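Local coordinates for Mec-8 protein (Caenorhabditis elegans, PDB 6DG0) that probably binds RNA as a splicing factor, this chain being its C-terminal RNA recognition motif, here in complex with a short single strand of DNA, at residues T5-V15 and T67-Y78; F24-L33 and F45-K53. The protein carries 2 engineered substitutions. One frame throughout, in Å; residues are numbered along the deposited sequence.

Contact 1 of 2, residues T5-V15 and T67-Y78. With nucleotides of chain D.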
# COMPACT_ATOMS: atom_id res chain seq x y z
N THR A 5 0.45 7.89 5.22
CA THR A 5 0.13 6.48 5.02
C THR A 5 -0.96 6.27 3.97
O THR A 5 -1.95 7.00 3.93
CB THR A 5 -0.33 5.83 6.35
OG1 THR A 5 0.71 5.95 7.33
CG2 THR A 5 -0.67 4.36 6.16
N LEU A 6 -0.77 5.25 3.13
CA LEU A 6 -1.77 4.89 2.12
C LEU A 6 -2.51 3.61 2.51
O LEU A 6 -1.97 2.76 3.23
CB LEU A 6 -1.11 4.70 0.75
CG LEU A 6 -0.44 5.92 0.11
CD1 LEU A 6 0.26 5.51 -1.18
CD2 LEU A 6 -1.46 7.01 -0.16
N PHE A 7 -3.75 3.48 2.06
CA PHE A 7 -4.53 2.26 2.24
C PHE A 7 -4.64 1.49 0.92
O PHE A 7 -5.02 2.06 -0.10
CB PHE A 7 -5.93 2.58 2.79
CG PHE A 7 -6.89 1.43 2.74
CD1 PHE A 7 -6.85 0.43 3.70
CD2 PHE A 7 -7.84 1.34 1.73
CE1 PHE A 7 -7.73 -0.64 3.65
CE2 PHE A 7 -8.72 0.28 1.68
CZ PHE A 7 -8.67 -0.71 2.64
N VAL A 8 -4.32 0.20 0.95
CA VAL A 8 -4.35 -0.62 -0.26
C VAL A 8 -5.29 -1.81 -0.14
O VAL A 8 -5.17 -2.63 0.76
CB VAL A 8 -2.94 -1.14 -0.61
CG1 VAL A 8 -2.97 -1.92 -1.92
CG2 VAL A 8 -1.95 0.03 -0.71
N ALA A 9 -6.24 -1.90 -1.08
CA ALA A 9 -7.23 -2.97 -1.12
C ALA A 9 -7.06 -3.80 -2.39
O ALA A 9 -6.15 -3.54 -3.18
CB ALA A 9 -8.64 -2.40 -1.04
N ASN A 10 -7.91 -4.81 -2.56
CA ASN A 10 -7.84 -5.71 -3.72
C ASN A 10 -6.53 -6.50 -3.75
O ASN A 10 -5.82 -6.54 -4.77
CB ASN A 10 -8.06 -4.91 -5.01
CG ASN A 10 -8.25 -5.79 -6.23
OD1 ASN A 10 -8.49 -6.99 -6.10
ND2 ASN A 10 -8.23 -5.20 -7.41
N LEU A 11 -6.20 -7.10 -2.61
CA LEU A 11 -5.00 -7.92 -2.47
C LEU A 11 -5.32 -9.41 -2.29
O LEU A 11 -6.21 -9.77 -1.52
CB LEU A 11 -4.16 -7.43 -1.30
CG LEU A 11 -3.24 -6.23 -1.50
CD1 LEU A 11 -2.70 -5.77 -0.15
CD2 LEU A 11 -2.10 -6.60 -2.44
N SER A 12 -4.57 -10.26 -2.97
CA SER A 12 -4.72 -11.71 -2.82
C SER A 12 -4.20 -12.13 -1.45
O SER A 12 -3.40 -11.41 -0.84
CB SER A 12 -3.99 -12.46 -3.94
OG SER A 12 -2.59 -12.29 -3.83
N ALA A 13 -4.66 -13.27 -0.95
CA ALA A 13 -4.25 -13.72 0.37
C ALA A 13 -2.91 -14.44 0.34
O ALA A 13 -2.36 -14.79 1.39
CB ALA A 13 -5.32 -14.63 0.97
N GLU A 14 -2.38 -14.66 -0.86
CA GLU A 14 -1.13 -15.39 -1.02
C GLU A 14 0.07 -14.47 -1.25
O GLU A 14 1.21 -14.94 -1.31
CB GLU A 14 -1.23 -16.39 -2.17
CG GLU A 14 -2.20 -17.53 -1.95
CD GLU A 14 -3.61 -17.20 -2.41
OE1 GLU A 14 -3.79 -16.16 -3.07
OE2 GLU A 14 -4.53 -18.00 -2.12
N VAL A 15 -0.18 -13.17 -1.38
CA VAL A 15 0.90 -12.24 -1.68
C VAL A 15 1.85 -12.05 -0.48
O VAL A 15 1.42 -11.88 0.66
CB VAL A 15 0.37 -10.86 -2.14
CG1 VAL A 15 -0.51 -10.21 -1.08
CG2 VAL A 15 1.52 -9.93 -2.52
N THR A 67 -1.25 -9.39 -7.97
CA THR A 67 -1.35 -9.55 -6.52
C THR A 67 -2.78 -9.27 -6.04
O THR A 67 -3.00 -9.01 -4.86
CB THR A 67 -0.35 -8.63 -5.79
OG1 THR A 67 -0.46 -7.30 -6.31
CG2 THR A 67 1.07 -9.13 -6.00
N ALA A 68 -3.73 -9.30 -6.97
CA ALA A 68 -5.12 -8.90 -6.71
C ALA A 68 -6.16 -10.03 -6.72
O ALA A 68 -5.87 -11.14 -7.16
CB ALA A 68 -5.53 -7.84 -7.72
N ASN A 69 -7.37 -9.73 -6.24
CA ASN A 69 -8.49 -10.66 -6.38
C ASN A 69 -9.42 -10.16 -7.49
O ASN A 69 -9.61 -10.85 -8.49
CB ASN A 69 -9.24 -10.89 -5.05
CG ASN A 69 -9.38 -9.64 -4.23
OD1 ASN A 69 -9.98 -8.66 -4.67
ND2 ASN A 69 -8.78 -9.63 -3.05
N ASP A 70 -10.02 -8.98 -7.32
CA ASP A 70 -11.01 -8.45 -8.25
C ASP A 70 -10.34 -7.82 -9.49
O ASP A 70 -9.12 -7.64 -9.51
CB ASP A 70 -11.92 -7.41 -7.57
CG ASP A 70 -12.72 -8.01 -6.43
OD1 ASP A 70 -12.82 -9.25 -6.36
OD2 ASP A 70 -13.26 -7.23 -5.62
N ARG A 71 -11.14 -7.53 -10.52
CA ARG A 71 -10.64 -6.86 -11.72
C ARG A 71 -10.44 -5.38 -11.42
O ARG A 71 -11.14 -4.82 -10.58
CB ARG A 71 -11.62 -7.02 -12.89
CG ARG A 71 -11.26 -8.08 -13.90
CD ARG A 71 -12.51 -8.76 -14.47
NE ARG A 71 -13.12 -7.98 -15.55
CZ ARG A 71 -14.32 -8.23 -16.07
NH1 ARG A 71 -14.79 -7.47 -17.05
NH2 ARG A 71 -15.04 -9.24 -15.61
N GLY A 72 -9.51 -4.73 -12.09
CA GLY A 72 -9.23 -3.35 -11.73
C GLY A 72 -7.83 -3.15 -11.18
O GLY A 72 -7.29 -2.05 -11.26
N GLY A 73 -7.26 -4.21 -10.61
CA GLY A 73 -5.93 -4.13 -10.05
C GLY A 73 -6.03 -3.54 -8.65
O GLY A 73 -7.11 -3.49 -8.08
N LEU A 74 -4.91 -3.07 -8.12
CA LEU A 74 -4.87 -2.56 -6.76
C LEU A 74 -5.74 -1.32 -6.58
O LEU A 74 -5.72 -0.42 -7.41
CB LEU A 74 -3.43 -2.24 -6.35
CG LEU A 74 -2.47 -3.42 -6.18
CD1 LEU A 74 -1.13 -2.94 -5.66
CD2 LEU A 74 -3.06 -4.49 -5.26
N ARG A 75 -6.49 -1.27 -5.48
CA ARG A 75 -7.27 -0.08 -5.15
C ARG A 75 -6.64 0.63 -3.96
O ARG A 75 -6.61 0.10 -2.85
CB ARG A 75 -8.73 -0.43 -4.86
CG ARG A 75 -9.49 -0.97 -6.07
CD ARG A 75 -10.95 -1.25 -5.75
NE ARG A 75 -11.13 -2.11 -4.59
CZ ARG A 75 -11.22 -3.44 -4.65
NH1 ARG A 75 -11.16 -4.06 -5.82
NH2 ARG A 75 -11.39 -4.15 -3.54
N ILE A 76 -6.14 1.83 -4.20
CA ILE A 76 -5.41 2.58 -3.18
C ILE A 76 -6.11 3.88 -2.78
O ILE A 76 -6.56 4.65 -3.63
CB ILE A 76 -3.99 2.92 -3.67
CG1 ILE A 76 -3.30 1.67 -4.23
CG2 ILE A 76 -3.16 3.54 -2.54
CD1 ILE A 76 -1.88 1.92 -4.71
N GLU A 77 -6.18 4.11 -1.47
CA GLU A 77 -6.72 5.35 -0.93
C GLU A 77 -5.75 5.93 0.09
O GLU A 77 -4.83 5.24 0.54
CB GLU A 77 -8.08 5.12 -0.27
CG GLU A 77 -9.12 4.44 -1.13
CD GLU A 77 -10.38 4.12 -0.36
OE1 GLU A 77 -10.45 4.45 0.84
OE2 GLU A 77 -11.30 3.52 -0.96
N TYR A 78 -5.96 7.19 0.46
CA TYR A 78 -5.29 7.73 1.63
C TYR A 78 -5.84 7.02 2.86
O TYR A 78 -7.06 6.84 2.99
CB TYR A 78 -5.52 9.24 1.77
CG TYR A 78 -4.84 10.10 0.72
CD1 TYR A 78 -3.45 10.21 0.67
CD2 TYR A 78 -5.59 10.84 -0.19
CE1 TYR A 78 -2.83 11.01 -0.28
CE2 TYR A 78 -4.98 11.64 -1.14
CZ TYR A 78 -3.60 11.72 -1.18
OH TYR A 78 -3.00 12.51 -2.13
P DC D 3 -13.11 -0.71 6.60
OP1 DC D 3 -13.24 -1.15 8.01
OP2 DC D 3 -13.70 0.58 6.18
O5' DC D 3 -11.57 -0.69 6.19
C5' DC D 3 -10.72 -1.78 6.56
C4' DC D 3 -9.53 -1.30 7.37
O4' DC D 3 -8.75 -0.36 6.59
C3' DC D 3 -9.87 -0.56 8.67
O3' DC D 3 -8.86 -0.81 9.64
C2' DC D 3 -9.86 0.90 8.23
C1' DC D 3 -8.74 0.91 7.21
N1 DC D 3 -8.91 1.95 6.16
C2 DC D 3 -8.20 3.15 6.25
O2 DC D 3 -7.44 3.33 7.21
N3 DC D 3 -8.36 4.09 5.29
C4 DC D 3 -9.19 3.86 4.27
N4 DC D 3 -9.32 4.82 3.34
C5 DC D 3 -9.93 2.64 4.16
C6 DC D 3 -9.76 1.73 5.11
P DG D 2 -16.82 1.24 2.95
OP1 DG D 2 -17.87 1.15 4.00
OP2 DG D 2 -16.10 2.51 2.74
O5' DG D 2 -15.77 0.07 3.25
C5' DG D 2 -16.24 -1.19 3.71
C4' DG D 2 -15.11 -2.20 3.71
O4' DG D 2 -14.83 -2.57 2.36
C3' DG D 2 -13.80 -1.69 4.25
O3' DG D 2 -13.76 -1.85 5.67
C2' DG D 2 -12.76 -2.58 3.54
C1' DG D 2 -13.51 -3.06 2.29
N9 DG D 2 -12.92 -2.61 1.02
C8 DG D 2 -12.60 -3.39 -0.06
N7 DG D 2 -12.10 -2.72 -1.06
C5 DG D 2 -12.09 -1.41 -0.62
C6 DG D 2 -11.66 -0.23 -1.27
O6 DG D 2 -11.19 -0.11 -2.41
N1 DG D 2 -11.83 0.90 -0.47
C2 DG D 2 -12.35 0.89 0.80
N2 DG D 2 -12.43 2.08 1.42
N3 DG D 2 -12.76 -0.21 1.43
C4 DG D 2 -12.60 -1.31 0.66
O5' DA D 1 -16.89 2.66 -2.02
C5' DA D 1 -18.02 1.79 -2.02
C4' DA D 1 -18.04 0.92 -0.77
O4' DA D 1 -17.73 -0.44 -1.13
C3' DA D 1 -17.04 1.28 0.31
O3' DA D 1 -17.53 0.80 1.57
C2' DA D 1 -15.79 0.53 -0.15
C1' DA D 1 -16.36 -0.71 -0.85
N9 DA D 1 -15.74 -0.99 -2.14
C8 DA D 1 -15.45 -0.09 -3.13
N7 DA D 1 -14.92 -0.63 -4.20
C5 DA D 1 -14.86 -1.98 -3.91
C6 DA D 1 -14.40 -3.09 -4.64
N6 DA D 1 -13.89 -2.99 -5.87
N1 DA D 1 -14.49 -4.30 -4.06
C2 DA D 1 -15.01 -4.39 -2.83
N3 DA D 1 -15.47 -3.42 -2.04
C4 DA D 1 -15.37 -2.23 -2.65

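Contact 2 of 2, residues F24-L33 and F45-K53. With nucleotides of chain D.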
# COMPACT_ATOMS: atom_id res chain seq x y z
N PHE A 24 6.06 -1.10 -3.92
CA PHE A 24 6.02 0.26 -3.38
C PHE A 24 7.40 0.87 -3.10
O PHE A 24 7.55 2.10 -3.11
CB PHE A 24 5.17 0.28 -2.11
CG PHE A 24 3.71 0.01 -2.37
CD1 PHE A 24 3.23 -1.29 -2.46
CD2 PHE A 24 2.81 1.06 -2.53
CE1 PHE A 24 1.90 -1.54 -2.71
CE2 PHE A 24 1.47 0.81 -2.78
CZ PHE A 24 1.02 -0.49 -2.87
N LYS A 25 8.40 0.03 -2.85
CA LYS A 25 9.76 0.52 -2.59
C LYS A 25 10.38 1.14 -3.84
O LYS A 25 11.35 1.89 -3.76
CB LYS A 25 10.65 -0.62 -2.08
CG LYS A 25 11.91 -0.18 -1.37
CD LYS A 25 12.69 -1.41 -0.90
CE LYS A 25 13.94 -1.02 -0.12
NZ LYS A 25 13.60 -0.25 1.11
N ALA A 26 9.80 0.84 -5.00
CA ALA A 26 10.29 1.37 -6.27
C ALA A 26 10.02 2.87 -6.41
O ALA A 26 10.54 3.51 -7.32
CB ALA A 26 9.65 0.62 -7.43
N PHE A 27 9.21 3.41 -5.51
CA PHE A 27 8.87 4.83 -5.55
C PHE A 27 9.52 5.61 -4.41
O PHE A 27 9.66 5.11 -3.29
CB PHE A 27 7.35 5.00 -5.52
CG PHE A 27 6.68 4.50 -6.76
CD1 PHE A 27 6.35 3.17 -6.89
CD2 PHE A 27 6.41 5.36 -7.81
CE1 PHE A 27 5.74 2.70 -8.04
CE2 PHE A 27 5.80 4.90 -8.96
CZ PHE A 27 5.47 3.56 -9.08
N SER A 28 9.91 6.84 -4.71
CA SER A 28 10.65 7.68 -3.78
C SER A 28 9.90 7.94 -2.48
O SER A 28 8.71 8.23 -2.48
CB SER A 28 11.00 9.01 -4.44
OG SER A 28 11.74 9.84 -3.56
N GLY A 29 10.61 7.82 -1.36
CA GLY A 29 10.08 8.16 -0.06
C GLY A 29 9.47 7.02 0.73
O GLY A 29 8.90 7.24 1.80
N PHE A 30 9.59 5.80 0.21
CA PHE A 30 9.04 4.62 0.89
C PHE A 30 9.70 4.37 2.24
O PHE A 30 10.92 4.17 2.31
CB PHE A 30 9.20 3.37 0.01
CG PHE A 30 8.80 2.10 0.70
CD1 PHE A 30 7.47 1.73 0.79
CD2 PHE A 30 9.76 1.27 1.26
CE1 PHE A 30 7.10 0.55 1.43
CE2 PHE A 30 9.40 0.09 1.90
CZ PHE A 30 8.07 -0.26 1.98
N THR A 31 8.92 4.40 3.31
CA THR A 31 9.46 4.15 4.63
C THR A 31 9.19 2.73 5.14
O THR A 31 10.12 2.00 5.45
CB THR A 31 8.90 5.15 5.66
OG1 THR A 31 9.01 6.48 5.14
CG2 THR A 31 9.66 5.05 6.97
N ARG A 32 7.91 2.35 5.20
CA ARG A 32 7.54 1.06 5.77
C ARG A 32 6.16 0.58 5.34
O ARG A 32 5.30 1.37 4.96
CB ARG A 32 7.62 1.11 7.30
CG ARG A 32 6.87 2.27 7.92
CD ARG A 32 7.47 2.61 9.28
NE ARG A 32 6.80 3.74 9.91
CZ ARG A 32 5.97 3.62 10.94
NH1 ARG A 32 5.40 4.70 11.46
NH2 ARG A 32 5.71 2.43 11.45
N LEU A 33 5.96 -0.74 5.41
CA LEU A 33 4.72 -1.38 4.98
C LEU A 33 4.19 -2.36 6.04
O LEU A 33 4.97 -3.04 6.70
CB LEU A 33 4.95 -2.09 3.64
CG LEU A 33 3.90 -3.04 3.06
CD1 LEU A 33 3.96 -2.98 1.54
CD2 LEU A 33 4.10 -4.48 3.53
N PHE A 45 -1.15 -1.31 4.58
CA PHE A 45 -0.87 0.09 4.87
C PHE A 45 0.58 0.42 4.54
O PHE A 45 1.51 -0.16 5.10
CB PHE A 45 -1.19 0.40 6.34
CG PHE A 45 -2.62 0.16 6.71
CD1 PHE A 45 -3.59 1.13 6.47
CD2 PHE A 45 -3.01 -1.03 7.29
CE1 PHE A 45 -4.91 0.90 6.80
CE2 PHE A 45 -4.33 -1.26 7.63
CZ PHE A 45 -5.28 -0.29 7.39
N VAL A 46 0.77 1.36 3.61
CA VAL A 46 2.11 1.71 3.14
C VAL A 46 2.45 3.16 3.45
O VAL A 46 1.73 4.08 3.05
CB VAL A 46 2.25 1.47 1.62
CG1 VAL A 46 3.70 1.64 1.20
CG2 VAL A 46 1.74 0.09 1.26
N GLU A 47 3.55 3.36 4.17
CA GLU A 47 3.94 4.70 4.60
C GLU A 47 5.03 5.32 3.74
O GLU A 47 6.00 4.65 3.36
CB GLU A 47 4.41 4.66 6.06
CG GLU A 47 4.64 6.03 6.65
CD GLU A 47 5.20 5.97 8.05
OE1 GLU A 47 6.29 5.39 8.23
OE2 GLU A 47 4.56 6.50 8.98
N TYR A 48 4.87 6.60 3.42
CA TYR A 48 5.90 7.36 2.72
C TYR A 48 6.39 8.55 3.55
O TYR A 48 5.72 8.99 4.48
CB TYR A 48 5.38 7.82 1.36
CG TYR A 48 5.35 6.71 0.33
CD1 TYR A 48 4.26 5.86 0.23
CD2 TYR A 48 6.42 6.51 -0.53
CE1 TYR A 48 4.24 4.84 -0.70
CE2 TYR A 48 6.41 5.50 -1.47
CZ TYR A 48 5.32 4.67 -1.55
OH TYR A 48 5.30 3.66 -2.48
N SER A 49 7.56 9.09 3.19
CA SER A 49 8.23 10.10 4.01
C SER A 49 7.43 11.40 4.13
O SER A 49 7.53 12.10 5.14
CB SER A 49 9.61 10.41 3.43
OG SER A 49 9.52 10.92 2.12
N ASP A 50 6.64 11.72 3.12
CA ASP A 50 5.77 12.89 3.17
C ASP A 50 4.55 12.69 2.27
O ASP A 50 4.48 11.71 1.52
CB ASP A 50 6.53 14.17 2.79
CG ASP A 50 7.09 14.14 1.37
OD1 ASP A 50 6.32 13.89 0.42
OD2 ASP A 50 8.30 14.38 1.21
N LEU A 51 3.60 13.62 2.34
CA LEU A 51 2.37 13.53 1.56
C LEU A 51 2.61 13.48 0.05
O LEU A 51 2.00 12.68 -0.65
CB LEU A 51 1.45 14.72 1.88
CG LEU A 51 0.12 14.71 1.12
CD1 LEU A 51 -0.66 13.45 1.42
CD2 LEU A 51 -0.69 15.95 1.46
N GLN A 52 3.51 14.34 -0.43
CA GLN A 52 3.75 14.47 -1.87
C GLN A 52 4.25 13.17 -2.50
O GLN A 52 3.92 12.85 -3.64
CB GLN A 52 4.74 15.60 -2.16
CG GLN A 52 4.27 17.00 -1.79
CD GLN A 52 4.12 17.22 -0.30
OE1 GLN A 52 4.79 16.57 0.50
NE2 GLN A 52 3.25 18.14 0.08
N LYS A 53 5.05 12.42 -1.75
CA LYS A 53 5.58 11.16 -2.25
C LYS A 53 4.53 10.07 -2.17
O LYS A 53 4.50 9.15 -2.99
CB LYS A 53 6.83 10.75 -1.46
CG LYS A 53 7.98 11.74 -1.53
CD LYS A 53 8.54 11.85 -2.94
CE LYS A 53 9.72 12.81 -2.98
NZ LYS A 53 10.83 12.36 -2.10
P DA D 4 -9.27 -1.23 11.14
OP1 DA D 4 -10.43 -2.14 11.06
OP2 DA D 4 -9.36 0.02 11.92
O5' DA D 4 -8.00 -2.04 11.68
C5' DA D 4 -7.54 -3.20 11.00
C4' DA D 4 -6.09 -3.49 11.35
O4' DA D 4 -5.23 -2.60 10.60
C3' DA D 4 -5.74 -3.29 12.82
O3' DA D 4 -4.83 -4.30 13.26
C2' DA D 4 -5.09 -1.91 12.84
C1' DA D 4 -4.42 -1.85 11.48
N9 DA D 4 -4.32 -0.49 10.95
C8 DA D 4 -5.34 0.41 10.80
N7 DA D 4 -4.96 1.56 10.31
C5 DA D 4 -3.60 1.42 10.12
C6 DA D 4 -2.61 2.29 9.63
N6 DA D 4 -2.87 3.54 9.21
N1 DA D 4 -1.34 1.84 9.58
C2 DA D 4 -1.09 0.59 9.99
N3 DA D 4 -1.93 -0.32 10.48
C4 DA D 4 -3.18 0.16 10.52
P DC D 3 -13.11 -0.71 6.60
OP1 DC D 3 -13.24 -1.15 8.01
OP2 DC D 3 -13.70 0.58 6.18
O5' DC D 3 -11.57 -0.69 6.19
C5' DC D 3 -10.72 -1.78 6.56
C4' DC D 3 -9.53 -1.30 7.37
O4' DC D 3 -8.75 -0.36 6.59
C3' DC D 3 -9.87 -0.56 8.67
O3' DC D 3 -8.86 -0.81 9.64
C2' DC D 3 -9.86 0.90 8.23
C1' DC D 3 -8.74 0.91 7.21
N1 DC D 3 -8.91 1.95 6.16
C2 DC D 3 -8.20 3.15 6.25
O2 DC D 3 -7.44 3.33 7.21
N3 DC D 3 -8.36 4.09 5.29
C4 DC D 3 -9.19 3.86 4.27
N4 DC D 3 -9.32 4.82 3.34
C5 DC D 3 -9.93 2.64 4.16
C6 DC D 3 -9.76 1.73 5.11
O HOH W 1 6.80 8.05 -4.22

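Contact 1 of 2, residues T5-V15 and T67-Y78
In the four-stranded sheet of this RNA recognition motif, inner strand 5-11 pairs antiparallel with edge strand 75-78, setting F7 beside E77 and A9 beside R75 on the nucleic-acid face. Two-way backbone bonds join each pair; F7 N to E77 O is 2.6 Å. With CG anti to the backbone N (chi1 168°), the F7 ring lies flat under the DC3 base of chain D, whose C6 sits 3.3 Å above the ring plane. R75 and E77 read DG2 of chain D from two edges. R75 NE donates to DG2 O6 (3.0 Å) and NH2 to DG2 N7 (2.9 Å). The arginine chain bends at chi3 (-53°), and the guanidinium is sandwiched between N10 CB and DA1 of chain D. The extended E77 chain brings OE2 to DG2 N1 (2.7 Å) and N2, and OE1 to DC3 N4 (2.8 Å), so one carboxylate spans two bases. DC3 N4 gives its second hydrogen bond to Y78 O. Next to A9, N10 OD1 accepts from D70 N (2.8 Å) and N69 N, from opposite faces of the amide plane, tying the 67-74 loop to N10; the amide nitrogen is less surely placed. On the opposite sheet face, V8 runs alongside I76 and L11 CD2 meets L74 CD2 (3.7 Å). The sequence LFVANL at 6-11, with stacked F7, is typical of RNP2, the first-strand signature of RNA recognition motifs.

Contact 2 of 2, residues F24-L33 and F45-K53
V46 CG2 lies over one face of the F24 ring in a CH-pi contact, 3.9 Å from the centroid and 5° off the normal, with Y48 OH at the edge. The F30 ring has R32 N and K25 N over its two faces; CG anti to the backbone N (chi1 173°) carries its edge to V46 CG1, 3.6 Å from CE1. The Y48 ring meets F27 O edge-on, and its hydroxyl donates to F24 O (2.8 Å), which takes F27 N from its other face. On the opposite sheet face, F45 stacks under DA4 of chain D, C5 3.4 Å above the ring plane, with DC3 of chain D at the edge. Cutting F45 back to an alanine would probably cost DA4 the flat surface it lies on. On the same face R32 NE meets E47 OE1 in a salt bridge modelled doubtfully short, NH1 reaches OE2 weakly, and the planes are 69° apart; R32 NH1 also hydrogen-bonds to A84 O. T31 and R32 face E47 as a classic beta bulge. K53 NZ donates to S28 OG (3.1 Å). A base-stacking aromatic beside core-facing V46 and Y48 is typical of RNP1, the third-strand signature of RNA recognition motifs.

How the contacts relate
The two contacts lie on opposite sides of the chain's centre, about 16 Å apart between centres, yet belong to one sheet, because strands 4-11 and 42-48 are neighbours in it. L6 N of contact 1 is 2.8 Å from V46 O of contact 2, a probable hydrogen bond. On the nucleic-acid face F7 CD1 touches F45 CE1 at 3.7 Å, so the stacking rings adjoin: DA1 and DG2 are held by contact 1, DA4 stacks in contact 2, and DC3 reaches both. On the helix-covered face V8 CG2 packs against F24 CZ, also at 3.7 Å. Along the chain, 24-53 is nested inside the loop closed by 5-15 and 67-78.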